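Local coordinates for protein histone deacetylase complex subunit SAP18 (Mus musculus, PDB 4A6Q) that acts as an auxiliary component of the splicing-dependent exon junction complex and enhances transcriptional repression by SIN3-HDAC1, at residues A[29-34]-A[49-54]. Numbering follows the deposited sequence.
Sequences LLRVFT and GNVPSS. With IPA (isopropyl alcohol), chain B.
F33, near the end of a strand, meets the irregular segment 49-54 without any direct hydrogen bond between the two backbones, which come nearest at F33 and S54, 6.8 Å between their CA atoms. One water joins them instead: it accepts from N of T34 at 2.9 Å and donates to O of S54 at 2.7 Å. The buried ring of F33 carries most of the packing. With CG beside the backbone N and anti to the carbonyl carbon (chi1 -61°), the ring reaches out to the loop, crossing the side chains of V51 and P52 at about a right angle. Its CZ lies 3.8 Å from CB of V51, while CD2 faces CB, CG and CD of P52, and CE2 lies 3.8 Å from CD of P52. Carbonyl oxygens also border the ring: O of P52 sits at the edge, near the ring plane, and O of S54 comes obliquely to 3.3 Å from CD2. F46, earlier in the same loop, and Y132 of strand 132-138 add edge-to-face ring contacts to F33. Further out, the R31 chain bends at chi3 (69°) and sets NH2 3.8 Å from CG2 of V51; its NE forms a salt bridge with OE2 of E55, the residue that follows 49-54 in the same loop. T34 OG1 shares a 2.8 Å hydrogen bond with O2 of an isopropanol, probably from the crystallisation liquor. The contact thus packs the connection between antiparallel neighbours 28-35 and 56-60 against the first of them, within the mixed 2-1-5-3-4 sheet of SAP18's ubiquitin-like fold.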
loop_
_atom_site.group_PDB
_atom_site.type_symbol
_atom_site.label_atom_id
_atom_site.label_comp_id
_atom_site.label_asym_id
_atom_site.label_seq_id
_atom_site.Cartn_x
_atom_site.Cartn_y
_atom_site.Cartn_z
ATOM N N LEU A 29 -7.769 -6.825 -8.225
ATOM C CA LEU A 29 -6.962 -6.054 -9.163
ATOM C C LEU A 29 -6.469 -4.826 -8.414
ATOM O O LEU A 29 -7.258 -3.967 -8.012
ATOM C CB LEU A 29 -7.760 -5.693 -10.444
ATOM C CG LEU A 29 -6.914 -5.142 -11.615
ATOM C CD1 LEU A 29 -7.626 -5.306 -12.968
ATOM C CD2 LEU A 29 -6.576 -3.687 -11.397
ATOM N N LEU A 30 -5.151 -4.750 -8.233
ATOM C CA LEU A 30 -4.508 -3.652 -7.498
ATOM C C LEU A 30 -3.910 -2.657 -8.500
ATOM O O LEU A 30 -3.165 -3.047 -9.366
ATOM C CB LEU A 30 -3.393 -4.247 -6.654
ATOM C CG LEU A 30 -2.519 -3.275 -5.839
ATOM C CD1 LEU A 30 -3.387 -2.601 -4.785
ATOM C CD2 LEU A 30 -1.329 -3.984 -5.235
ATOM N N ARG A 31 -4.254 -1.381 -8.357
ATOM C CA ARG A 31 -3.723 -0.321 -9.232
ATOM C C ARG A 31 -2.617 0.409 -8.475
ATOM O O ARG A 31 -2.855 0.968 -7.392
ATOM C CB ARG A 31 -4.849 0.645 -9.614
ATOM C CG ARG A 31 -6.013 -0.073 -10.377
ATOM C CD ARG A 31 -7.158 0.885 -10.695
ATOM N NE ARG A 31 -6.763 1.872 -11.693
ATOM C CZ ARG A 31 -7.540 2.856 -12.131
ATOM N NH1 ARG A 31 -8.776 3.010 -11.653
ATOM N NH2 ARG A 31 -7.068 3.709 -13.032
ATOM N N VAL A 32 -1.405 0.344 -9.018
ATOM C CA VAL A 32 -0.217 0.885 -8.349
ATOM C C VAL A 32 0.323 2.042 -9.165
ATOM O O VAL A 32 0.518 1.921 -10.372
ATOM C CB VAL A 32 0.864 -0.202 -8.285
ATOM C CG1 VAL A 32 2.121 0.328 -7.599
ATOM C CG2 VAL A 32 0.331 -1.417 -7.524
ATOM N N PHE A 33 0.512 3.179 -8.510
ATOM C CA PHE A 33 1.083 4.336 -9.146
ATOM C C PHE A 33 2.445 4.526 -8.532
ATOM O O PHE A 33 2.639 4.173 -7.371
ATOM C CB PHE A 33 0.173 5.543 -8.901
ATOM C CG PHE A 33 -1.213 5.350 -9.485
ATOM C CD1 PHE A 33 -2.214 4.740 -8.750
ATOM C CD2 PHE A 33 -1.490 5.740 -10.792
ATOM C CE1 PHE A 33 -3.467 4.535 -9.287
ATOM C CE2 PHE A 33 -2.749 5.555 -11.335
ATOM C CZ PHE A 33 -3.733 4.918 -10.589
ATOM N N THR A 34 3.369 5.035 -9.322
ATOM C CA THR A 34 4.751 5.168 -8.841
ATOM C C THR A 34 5.300 6.549 -9.173
ATOM O O THR A 34 4.867 7.198 -10.127
ATOM C CB THR A 34 5.721 4.071 -9.422
ATOM O OG1 THR A 34 5.726 4.122 -10.859
ATOM C CG2 THR A 34 5.293 2.654 -8.997
ATOM N N GLY A 49 -12.011 13.062 -11.102
ATOM C CA GLY A 49 -12.150 11.847 -11.880
ATOM C C GLY A 49 -10.883 11.360 -12.567
ATOM O O GLY A 49 -10.937 10.436 -13.371
ATOM N N ASN A 50 -9.741 11.974 -12.258
ATOM C CA ASN A 50 -8.496 11.583 -12.923
ATOM C C ASN A 50 -7.563 10.775 -12.036
ATOM O O ASN A 50 -7.667 10.813 -10.818
ATOM C CB ASN A 50 -7.742 12.826 -13.415
ATOM C CG ASN A 50 -8.515 13.610 -14.458
ATOM O OD1 ASN A 50 -9.004 13.056 -15.440
ATOM N ND2 ASN A 50 -8.629 14.909 -14.240
ATOM N N VAL A 51 -6.658 10.035 -12.672
ATOM C CA VAL A 51 -5.543 9.384 -11.993
ATOM C C VAL A 51 -4.298 9.712 -12.819
ATOM O O VAL A 51 -4.431 10.122 -13.980
ATOM C CB VAL A 51 -5.734 7.858 -11.907
ATOM C CG1 VAL A 51 -6.954 7.499 -11.049
ATOM C CG2 VAL A 51 -5.881 7.267 -13.304
ATOM N N PRO A 52 -3.096 9.547 -12.239
ATOM C CA PRO A 52 -1.862 9.686 -13.042
ATOM C C PRO A 52 -1.905 8.817 -14.310
ATOM O O PRO A 52 -2.504 7.756 -14.320
ATOM C CB PRO A 52 -0.775 9.205 -12.089
ATOM C CG PRO A 52 -1.321 9.564 -10.707
ATOM C CD PRO A 52 -2.804 9.274 -10.813
ATOM N N SER A 53 -1.291 9.306 -15.387
ATOM C CA SER A 53 -1.374 8.670 -16.699
ATOM C C SER A 53 -0.417 7.487 -16.855
ATOM O O SER A 53 -0.342 6.896 -17.931
ATOM C CB SER A 53 -1.105 9.707 -17.792
ATOM O OG SER A 53 -2.131 10.706 -17.843
ATOM N N SER A 54 0.323 7.140 -15.805
ATOM C CA SER A 54 1.099 5.904 -15.771
ATOM C C SER A 54 0.676 5.088 -14.558
ATOM O O SER A 54 0.489 5.646 -13.485
ATOM C CB SER A 54 2.601 6.166 -15.668
ATOM O OG SER A 54 3.056 6.960 -16.756
HETATM C C1 IPA B . 9.209 4.411 -11.611
HETATM C C2 IPA B . 8.736 5.703 -12.266
HETATM C C3 IPA B . 8.453 5.429 -13.739
HETATM O O2 IPA B . 7.544 6.161 -11.649
HETATM O O HOH W 1 2.441 6.368 -11.744
#